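Local coordinates for protein intracellular growth locus, subunit C (Francisella tularensis subsp. tularensis, PDB 2QWU) that probably supports invasion of host cells and growth within them, as a product of the Francisella pathogenicity island, at residues 129-132 with 133-137; 193-196 with 197-201; 99-102 with 103-107. The protein carries 2 engineered substitutions. All coordinates share one frame; numbering follows the deposited sequence.

Contact 1. Residues 129-132 with 133-137; sequences QEYK and TDEAW
The ammonium nitrogen of Lys132 shows how a tight hairpin can send one charge into a group of oxygens while its backbone closes the turn with Ala136. Lys132 NZ meets Glu130 OE1 at 2.8 Å in a salt bridge, on the lone pair turned away from the other carboxylate oxygen, and is also bonded to the carbonyls of Ile139 and Cys194. A bend in the chain, with CG beside the backbone N (chi1 -50°) and chi2 turned the same way, carries NZ to these three oxygens, which probably balance its buried charge. Closer to the backbone, Lys132 N donates to Ala136 O (2.9 Å) and Glu135 N to Lys132 O (3.1 Å). With Glu135 in a left-handed conformation, this is a type I turn followed by a G1 bulge. On the face that Tyr131 shares with Trp137, the tyrosine presents its edge to the five-membered ring of Trp137, centroids 4.9 Å apart and planes at 55°, with Tyr131 CD1 3.6 Å from Trp137 NE1. Tyr131 CB stands almost exactly over the centre of the indole six-membered ring in a CH-pi contact. Further along its ring, Tyr131 OH rests 3.3 Å from Glu135 CB. The hairpin joins strands 130-131 and 137-138, where Gln129 and Glu130 face Gly138 in a classic bulge, beside the loop that links strands 189-193 and 200-204.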
ATOM      1  N   GLN A 129       9.807   7.744  -1.505  1.00 15.43           N
ATOM      2  CA  GLN A 129       8.635   7.816  -0.630  1.00 16.05           C
ATOM      3  C   GLN A 129       8.727   8.874   0.491  1.00 15.73           C
ATOM      4  O   GLN A 129       7.745   9.519   0.796  1.00 16.88           O
ATOM      5  CB  GLN A 129       8.472   6.458   0.006  1.00 14.51           C
ATOM      6  CG  GLN A 129       8.285   5.340  -1.027  1.00 15.71           C
ATOM      7  CD  GLN A 129       8.081   4.002  -0.343  1.00 17.21           C
ATOM      8  OE1 GLN A 129       8.144   3.903   0.894  1.00 16.91           O
ATOM      9  NE2 GLN A 129       7.827   2.974  -1.120  1.00 19.92           N
ATOM     10  N   GLU A 130       9.904   9.047   1.082  1.00 15.12           N
ATOM     11  CA  GLU A 130      10.052   9.988   2.175  1.00 15.08           C
ATOM     12  C   GLU A 130      11.365  10.768   2.011  1.00 15.20           C
ATOM     13  O   GLU A 130      12.405  10.164   1.639  1.00 17.11           O
ATOM     14  CB  GLU A 130      10.103   9.190   3.484  1.00 19.17           C
ATOM     15  CG  GLU A 130      10.333   9.979   4.729  1.00 20.46           C
ATOM     16  CD  GLU A 130      10.320   9.075   5.976  1.00 22.43           C
ATOM     17  OE1 GLU A 130      11.199   8.209   6.124  1.00 23.72           O
ATOM     18  OE2 GLU A 130       9.419   9.269   6.834  1.00 25.13           O
ATOM     19  N   TYR A 131      11.290  12.075   2.249  1.00 15.58           N
ATOM     20  CA  TYR A 131      12.486  12.933   2.170  1.00 16.88           C
ATOM     21  C   TYR A 131      13.249  12.785   3.509  1.00 19.61           C
ATOM     22  O   TYR A 131      12.776  13.160   4.579  1.00 20.51           O
ATOM     23  CB  TYR A 131      12.086  14.395   1.871  1.00 16.48           C
ATOM     24  CG  TYR A 131      13.275  15.265   1.540  1.00 16.56           C
ATOM     25  CD1 TYR A 131      14.054  14.976   0.428  1.00 19.99           C
ATOM     26  CD2 TYR A 131      13.581  16.384   2.306  1.00 19.70           C
ATOM     27  CE1 TYR A 131      15.134  15.798   0.055  1.00 22.14           C
ATOM     28  CE2 TYR A 131      14.671  17.233   1.954  1.00 21.37           C
ATOM     29  CZ  TYR A 131      15.421  16.914   0.820  1.00 20.91           C
ATOM     30  OH  TYR A 131      16.488  17.686   0.410  1.00 21.05           O
ATOM     31  N   LYS A 132      14.424  12.200   3.421  1.00 18.16           N
ATOM     32  CA  LYS A 132      15.223  11.869   4.584  1.00 18.15           C
ATOM     33  C   LYS A 132      15.996  13.009   5.228  1.00 19.59           C
ATOM     34  O   LYS A 132      16.115  14.095   4.660  1.00 18.65           O
ATOM     35  CB  LYS A 132      16.154  10.704   4.217  1.00 20.18           C
ATOM     36  CG  LYS A 132      15.444   9.521   3.561  1.00 18.90           C
ATOM     37  CD  LYS A 132      14.476   8.814   4.549  1.00 20.34           C
ATOM     38  CE  LYS A 132      13.880   7.566   3.900  1.00 20.10           C
ATOM     39  NZ  LYS A 132      13.274   6.684   4.947  1.00 20.58           N
ATOM     40  N   THR A 133      16.513  12.738   6.440  1.00 20.01           N
ATOM     41  CA  THR A 133      17.204  13.791   7.184  1.00 22.50           C
ATOM     42  C   THR A 133      18.493  14.239   6.546  1.00 22.29           C
ATOM     43  O   THR A 133      18.997  15.303   6.892  1.00 22.67           O
ATOM     44  CB  THR A 133      17.449  13.378   8.673  1.00 21.05           C
ATOM     45  OG1 THR A 133      18.173  12.140   8.749  1.00 21.14           O
ATOM     46  CG2 THR A 133      16.036  13.215   9.397  1.00 22.92           C
ATOM     47  N   ASP A 134      19.047  13.409   5.659  1.00 23.72           N
ATOM     48  CA  ASP A 134      20.260  13.787   4.975  1.00 23.14           C
ATOM     49  C   ASP A 134      20.022  14.426   3.592  1.00 24.32           C
ATOM     50  O   ASP A 134      20.913  14.451   2.724  1.00 22.71           O
ATOM     51  CB  ASP A 134      21.232  12.589   4.916  1.00 23.64           C
ATOM     52  CG  ASP A 134      20.678  11.390   4.131  1.00 26.58           C
ATOM     53  OD1 ASP A 134      19.438  11.295   3.925  1.00 24.18           O
ATOM     54  OD2 ASP A 134      21.504  10.521   3.755  1.00 28.29           O
ATOM     55  N   GLU A 135      18.805  14.936   3.402  1.00 23.35           N
ATOM     56  CA  GLU A 135      18.401  15.670   2.205  1.00 25.33           C
ATOM     57  C   GLU A 135      18.447  14.909   0.892  1.00 24.07           C
ATOM     58  O   GLU A 135      18.940  15.393  -0.141  1.00 22.10           O
ATOM     59  CB  GLU A 135      19.229  16.968   2.092  1.00 28.98           C
ATOM     60  CG  GLU A 135      19.174  17.786   3.375  1.00 37.50           C
ATOM     61  CD  GLU A 135      19.626  19.224   3.192  1.00 41.89           C
ATOM     62  OE1 GLU A 135      20.663  19.453   2.513  1.00 45.46           O
ATOM     63  OE2 GLU A 135      18.938  20.122   3.752  1.00 45.24           O
ATOM     64  N   ALA A 136      17.894  13.715   0.937  1.00 21.81           N
ATOM     65  CA  ALA A 136      17.799  12.851  -0.230  1.00 22.09           C
ATOM     66  C   ALA A 136      16.526  12.041   0.039  1.00 21.10           C
ATOM     67  O   ALA A 136      16.165  11.814   1.196  1.00 20.11           O
ATOM     68  CB  ALA A 136      18.993  11.919  -0.291  1.00 21.39           C
ATOM     69  N   TRP A 137      15.846  11.632  -1.029  1.00 18.33           N
ATOM     70  CA  TRP A 137      14.658  10.788  -0.895  1.00 18.17           C
ATOM     71  C   TRP A 137      15.046   9.315  -0.713  1.00 19.59           C
ATOM     72  O   TRP A 137      16.083   8.858  -1.225  1.00 22.64           O
ATOM     73  CB  TRP A 137      13.821  10.893  -2.156  1.00 17.41           C
ATOM     74  CG  TRP A 137      13.133  12.191  -2.319  1.00 16.32           C
ATOM     75  CD1 TRP A 137      13.605  13.299  -2.969  1.00 14.36           C
ATOM     76  CD2 TRP A 137      11.841  12.526  -1.808  1.00 18.16           C
ATOM     77  NE1 TRP A 137      12.682  14.320  -2.878  1.00 17.93           N
ATOM     78  CE2 TRP A 137      11.586  13.864  -2.174  1.00 20.20           C
ATOM     79  CE3 TRP A 137      10.858  11.814  -1.067  1.00 17.87           C
ATOM     80  CZ2 TRP A 137      10.379  14.524  -1.835  1.00 19.62           C
ATOM     81  CZ3 TRP A 137       9.658  12.467  -0.722  1.00 17.92           C
ATOM     82  CH2 TRP A 137       9.431  13.824  -1.115  1.00 20.37           C
TER

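Contact 2. Residues 193-196 with 197-201; sequences CCAA and STDKG
Asp199 folds its carboxylate back over Ala196 in a beta hairpin whose tip is a type I turn from Ala196 to Asp199, a compact illustration of a side chain reinforcing the turn that carries it. The CB of Asp199 points toward the incoming chain, and CG lies beside its own backbone N (chi1 -77°), which brings OD2 to the amide of Ala196. The bond from Ala196 N to Asp199 OD2 is 2.8 Å long and fairly straight (163°), meeting the oxygen on its anti side and 30° out of the carboxylate plane. In the reverse direction Asp199 N donates to Ala196 O at 3.0 Å, so the two residues hold each other through a pair of bonds, one made by the backbone alone and one by the side chain. The methyl groups lie around this carboxylate: Ala196 CB comes within 3.4 Å of Asp199 OD2, and Ala195 CB is only slightly farther. Cys194 CB packs against Asp199 CB at 3.8 Å. The backbones of the same two residues are joined by a hydrogen bond from Cys194 N to Asp199 O. Cys194 also touches Arg9 and Val12 of helix 9-14. One step down the hairpin, Cys193 and Lys200 form a non-hydrogen-bonded antiparallel pair with side chains on the same face. There the sulfur meets the foot of the lysine chain, Cys193 SG sitting 4.1 Å from Lys200 CG.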
ATOM      1  N   CYS A 193      13.703   1.699   5.201  1.00 16.90           N
ATOM      2  CA  CYS A 193      14.747   2.723   5.367  1.00 18.00           C
ATOM      3  C   CYS A 193      14.208   3.641   6.426  1.00 18.41           C
ATOM      4  O   CYS A 193      13.011   4.027   6.382  1.00 19.10           O
ATOM      5  CB  CYS A 193      14.980   3.520   4.099  1.00 18.00           C
ATOM      6  SG  CYS A 193      16.470   4.588   4.272  1.00 22.04           S
ATOM      7  N   CYS A 194      15.099   4.003   7.349  1.00 20.55           N
ATOM      8  CA  CYS A 194      14.726   4.812   8.499  1.00 21.84           C
ATOM      9  C   CYS A 194      14.996   6.296   8.347  1.00 22.47           C
ATOM     10  O   CYS A 194      14.654   6.837   7.286  1.00 21.56           O
ATOM     11  CB  CYS A 194      15.366   4.198   9.757  1.00 22.74           C
ATOM     12  SG  CYS A 194      14.866   2.423   9.942  1.00 25.81           S
ATOM     13  N   ALA A 195      15.607   6.947   9.352  1.00 21.94           N
ATOM     14  CA  ALA A 195      15.769   8.402   9.335  1.00 22.86           C
ATOM     15  C   ALA A 195      16.463   9.022   8.126  1.00 21.21           C
ATOM     16  O   ALA A 195      15.925   9.928   7.465  1.00 22.20           O
ATOM     17  CB  ALA A 195      16.506   8.860  10.657  1.00 23.52           C
ATOM     18  N   ALA A 196      17.666   8.547   7.892  1.00 20.69           N
ATOM     19  CA  ALA A 196      18.483   9.047   6.816  1.00 23.35           C
ATOM     20  C   ALA A 196      18.467   8.052   5.653  1.00 23.60           C
ATOM     21  O   ALA A 196      18.056   6.892   5.837  1.00 25.04           O
ATOM     22  CB  ALA A 196      19.886   9.279   7.370  1.00 21.47           C
ATOM     23  N   SER A 197      18.864   8.508   4.462  1.00 25.10           N
ATOM     24  CA  SER A 197      18.888   7.657   3.274  1.00 26.08           C
ATOM     25  C   SER A 197      19.889   6.516   3.388  1.00 25.67           C
ATOM     26  O   SER A 197      19.774   5.530   2.678  1.00 23.12           O
ATOM     27  CB  SER A 197      19.200   8.466   1.997  1.00 27.34           C
ATOM     28  OG  SER A 197      20.550   8.910   2.028  1.00 30.40           O
ATOM     29  N   THR A 198      20.859   6.647   4.298  1.00 24.27           N
ATOM     30  CA  THR A 198      21.858   5.601   4.508  1.00 25.36           C
ATOM     31  C   THR A 198      21.394   4.655   5.667  1.00 26.00           C
ATOM     32  O   THR A 198      22.165   3.819   6.155  1.00 28.33           O
ATOM     33  CB  THR A 198      23.189   6.270   4.915  1.00 25.90           C
ATOM     34  OG1 THR A 198      22.959   7.083   6.074  1.00 23.80           O
ATOM     35  CG2 THR A 198      23.716   7.185   3.776  1.00 25.38           C
ATOM     36  N   ASP A 199      20.136   4.773   6.113  1.00 23.17           N
ATOM     37  CA  ASP A 199      19.646   3.935   7.228  1.00 23.58           C
ATOM     38  C   ASP A 199      18.800   2.758   6.721  1.00 24.22           C
ATOM     39  O   ASP A 199      17.704   2.456   7.264  1.00 23.56           O
ATOM     40  CB  ASP A 199      18.798   4.764   8.203  1.00 27.27           C
ATOM     41  CG  ASP A 199      19.630   5.645   9.121  1.00 29.63           C
ATOM     42  OD1 ASP A 199      20.748   5.220   9.499  1.00 31.85           O
ATOM     43  OD2 ASP A 199      19.145   6.740   9.486  1.00 30.76           O
ATOM     44  N   LYS A 200      19.287   2.096   5.670  1.00 24.83           N
ATOM     45  CA  LYS A 200      18.561   0.963   5.106  1.00 24.76           C
ATOM     46  C   LYS A 200      18.579  -0.278   6.002  1.00 26.03           C
ATOM     47  O   LYS A 200      19.507  -0.526   6.784  1.00 26.71           O
ATOM     48  CB  LYS A 200      19.133   0.602   3.751  1.00 27.69           C
ATOM     49  CG  LYS A 200      19.071   1.766   2.785  1.00 30.38           C
ATOM     50  CD  LYS A 200      19.387   1.337   1.374  1.00 36.34           C
ATOM     51  CE  LYS A 200      19.434   2.555   0.459  1.00 37.96           C
ATOM     52  NZ  LYS A 200      19.398   2.186  -0.992  1.00 41.59           N
ATOM     53  N   GLY A 201      17.523  -1.054   5.915  1.00 24.01           N
ATOM     54  CA  GLY A 201      17.515  -2.248   6.707  1.00 24.48           C
ATOM     55  C   GLY A 201      16.533  -3.223   6.140  1.00 22.90           C
ATOM     56  O   GLY A 201      15.947  -3.006   5.085  1.00 21.67           O
TER

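Contact 3. Residues 99-102 with 103-107; sequences VRTK and IEEKV
Lys102 and Glu105, three residues apart, lie side by side and point the same way, so that their charged ends meet as a salt bridge: Lys102 NZ is 3.0 Å from Glu105 OE1, approaching on the syn side of the carboxylate but 32° out of its plane, with a weak second bond to OE2. The lysine gets there by folding, bent at both chi2 and chi3, whereas the glutamate beyond CG is extended. Glu105 also runs alongside Thr101, whose methyl CG2 touches Glu105 OE2 at 3.5 Å. A four-residue spacing gives the second ion pair. Arg100 NE faces Glu104 OE2 at 3.5 Å, a weak though straight bond (169°) that reaches the oxygen from the edge of the guanidinium, while guanidinium and carboxylate planes are turned 75° against each other. Apolar contact replaces charge at Val99 and Ile103: the two cross obliquely, Val99 CG1 meeting Ile103 CD1 at 3.9 Å, and Ile103 CG1 comes within 3.2 Å of Val99 O.

What sets these spacings is the backbone. Ile103, Glu104, Glu105 and Lys106 each donate their N-H to the carbonyl four residues earlier, the first of these being Ile103 N to Val99 O at 2.9 Å. Farther out, Arg100, Ile103 and Glu104 all touch Ile160 of strand 157-162, and the end of Lys106 leads away to form a salt bridge with Glu46. An exposed pair in Lys102 and Glu105, a partly covered one in Arg100 and Glu104, and a buried isoleucine in contact with a strand mark helix 97-114 as an amphipathic alpha helix lying against the large antiparallel beta sheet.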
ATOM      1  N   VAL A  99     -17.609  -0.671 -10.420  1.00 28.57           N
ATOM      2  CA  VAL A  99     -16.422  -1.487 -10.184  1.00 26.90           C
ATOM      3  C   VAL A  99     -16.238  -1.739  -8.680  1.00 24.86           C
ATOM      4  O   VAL A  99     -15.772  -2.794  -8.274  1.00 23.83           O
ATOM      5  CB  VAL A  99     -15.125  -0.825 -10.804  1.00 27.37           C
ATOM      6  CG1 VAL A  99     -13.890  -1.576 -10.385  1.00 26.48           C
ATOM      7  CG2 VAL A  99     -15.203  -0.842 -12.328  1.00 29.20           C
ATOM      8  N   ARG A 100     -16.631  -0.788  -7.846  1.00 24.20           N
ATOM      9  CA  ARG A 100     -16.515  -0.986  -6.416  1.00 24.26           C
ATOM     10  C   ARG A 100     -17.361  -2.196  -5.996  1.00 24.71           C
ATOM     11  O   ARG A 100     -16.937  -3.068  -5.240  1.00 23.77           O
ATOM     12  CB  ARG A 100     -17.014   0.263  -5.700  1.00 26.24           C
ATOM     13  CG  ARG A 100     -17.416   0.041  -4.279  1.00 29.54           C
ATOM     14  CD  ARG A 100     -18.515   0.993  -3.979  1.00 35.93           C
ATOM     15  NE  ARG A 100     -18.956   0.930  -2.607  1.00 40.08           N
ATOM     16  CZ  ARG A 100     -19.691   1.879  -2.038  1.00 44.07           C
ATOM     17  NH1 ARG A 100     -20.067   2.956  -2.732  1.00 44.84           N
ATOM     18  NH2 ARG A 100     -20.017   1.776  -0.756  1.00 46.45           N
ATOM     19  N   THR A 101     -18.587  -2.232  -6.491  1.00 24.15           N
ATOM     20  CA  THR A 101     -19.495  -3.306  -6.122  1.00 24.55           C
ATOM     21  C   THR A 101     -18.980  -4.650  -6.633  1.00 23.05           C
ATOM     22  O   THR A 101     -19.068  -5.641  -5.938  1.00 24.21           O
ATOM     23  CB  THR A 101     -20.923  -3.024  -6.684  1.00 25.42           C
ATOM     24  OG1 THR A 101     -21.338  -1.721  -6.264  1.00 26.59           O
ATOM     25  CG2 THR A 101     -21.939  -4.105  -6.172  1.00 24.63           C
ATOM     26  N   LYS A 102     -18.422  -4.680  -7.836  1.00 24.21           N
ATOM     27  CA  LYS A 102     -17.916  -5.923  -8.381  1.00 25.13           C
ATOM     28  C   LYS A 102     -16.672  -6.438  -7.660  1.00 23.81           C
ATOM     29  O   LYS A 102     -16.474  -7.651  -7.501  1.00 23.68           O
ATOM     30  CB  LYS A 102     -17.696  -5.776  -9.900  1.00 26.06           C
ATOM     31  CG  LYS A 102     -19.047  -5.396 -10.598  1.00 29.59           C
ATOM     32  CD  LYS A 102     -20.160  -6.451 -10.334  1.00 30.53           C
ATOM     33  CE  LYS A 102     -21.407  -5.791  -9.741  1.00 31.45           C
ATOM     34  NZ  LYS A 102     -22.552  -6.750  -9.636  1.00 27.96           N
ATOM     35  N   ILE A 103     -15.827  -5.533  -7.180  1.00 22.91           N
ATOM     36  CA  ILE A 103     -14.672  -6.006  -6.443  1.00 23.32           C
ATOM     37  C   ILE A 103     -15.161  -6.572  -5.099  1.00 22.44           C
ATOM     38  O   ILE A 103     -14.715  -7.613  -4.625  1.00 21.11           O
ATOM     39  CB  ILE A 103     -13.662  -4.855  -6.176  1.00 23.63           C
ATOM     40  CG1 ILE A 103     -13.075  -4.410  -7.509  1.00 27.29           C
ATOM     41  CG2 ILE A 103     -12.601  -5.315  -5.217  1.00 24.69           C
ATOM     42  CD1 ILE A 103     -12.125  -3.220  -7.380  1.00 29.50           C
ATOM     43  N   GLU A 104     -16.109  -5.890  -4.481  1.00 22.22           N
ATOM     44  CA  GLU A 104     -16.579  -6.346  -3.187  1.00 24.04           C
ATOM     45  C   GLU A 104     -17.177  -7.742  -3.286  1.00 23.00           C
ATOM     46  O   GLU A 104     -16.948  -8.618  -2.419  1.00 19.63           O
ATOM     47  CB  GLU A 104     -17.632  -5.380  -2.626  1.00 26.31           C
ATOM     48  CG  GLU A 104     -17.143  -4.012  -2.222  1.00 33.21           C
ATOM     49  CD  GLU A 104     -18.308  -3.057  -1.850  1.00 37.48           C
ATOM     50  OE1 GLU A 104     -19.470  -3.247  -2.336  1.00 41.28           O
ATOM     51  OE2 GLU A 104     -18.069  -2.093  -1.095  1.00 41.21           O
ATOM     52  N   GLU A 105     -17.965  -7.938  -4.337  1.00 22.37           N
ATOM     53  CA  GLU A 105     -18.608  -9.250  -4.555  1.00 20.09           C
ATOM     54  C   GLU A 105     -17.626 -10.355  -4.851  1.00 19.72           C
ATOM     55  O   GLU A 105     -17.814 -11.489  -4.434  1.00 18.94           O
ATOM     56  CB  GLU A 105     -19.634  -9.163  -5.713  1.00 21.52           C
ATOM     57  CG  GLU A 105     -20.896  -8.402  -5.326  1.00 20.30           C
ATOM     58  CD  GLU A 105     -21.842  -8.205  -6.500  1.00 24.54           C
ATOM     59  OE1 GLU A 105     -21.559  -8.778  -7.589  1.00 22.75           O
ATOM     60  OE2 GLU A 105     -22.841  -7.466  -6.351  1.00 22.31           O
ATOM     61  N   LYS A 106     -16.595 -10.042  -5.621  1.00 19.87           N
ATOM     62  CA  LYS A 106     -15.588 -11.035  -5.956  1.00 20.32           C
ATOM     63  C   LYS A 106     -14.800 -11.427  -4.710  1.00 20.93           C
ATOM     64  O   LYS A 106     -14.532 -12.599  -4.474  1.00 19.18           O
ATOM     65  CB  LYS A 106     -14.648 -10.472  -7.029  1.00 23.18           C
ATOM     66  CG  LYS A 106     -13.617 -11.482  -7.509  1.00 27.20           C
ATOM     67  CD  LYS A 106     -14.299 -12.645  -8.277  1.00 28.95           C
ATOM     68  CE  LYS A 106     -13.279 -13.680  -8.773  1.00 29.24           C
ATOM     69  NZ  LYS A 106     -12.375 -13.038  -9.800  1.00 30.48           N
ATOM     70  N   VAL A 107     -14.449 -10.439  -3.887  1.00 20.26           N
ATOM     71  CA  VAL A 107     -13.714 -10.741  -2.675  1.00 20.23           C
ATOM     72  C   VAL A 107     -14.515 -11.647  -1.742  1.00 21.99           C
ATOM     73  O   VAL A 107     -14.015 -12.677  -1.293  1.00 20.51           O
ATOM     74  CB  VAL A 107     -13.282  -9.415  -1.945  1.00 20.97           C
ATOM     75  CG1 VAL A 107     -12.769  -9.747  -0.558  1.00 21.21           C
ATOM     76  CG2 VAL A 107     -12.226  -8.687  -2.787  1.00 20.55           C
TER

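Contacts 1 and 2 are neighbouring hairpin tips, their centres 9 Å apart, both partly buried, whereas contact 3 is a surface contact on the opposite side of the chain's centre, about 37 Å from contact 1 and 38 Å from contact 2, between centres. The two hairpins are tied together by polar bonds, among them Asp134 OD2 to Ser197 OG, and neither shares an element with the helix. Their chemistry differs accordingly: contact 1 combines an aromatic pair with a buried charge, contact 2 uses a carboxylate bonded to one backbone amide, and contact 3 repeats helical hydrogen bonds alongside ion pairs, one exposed and one partly covered.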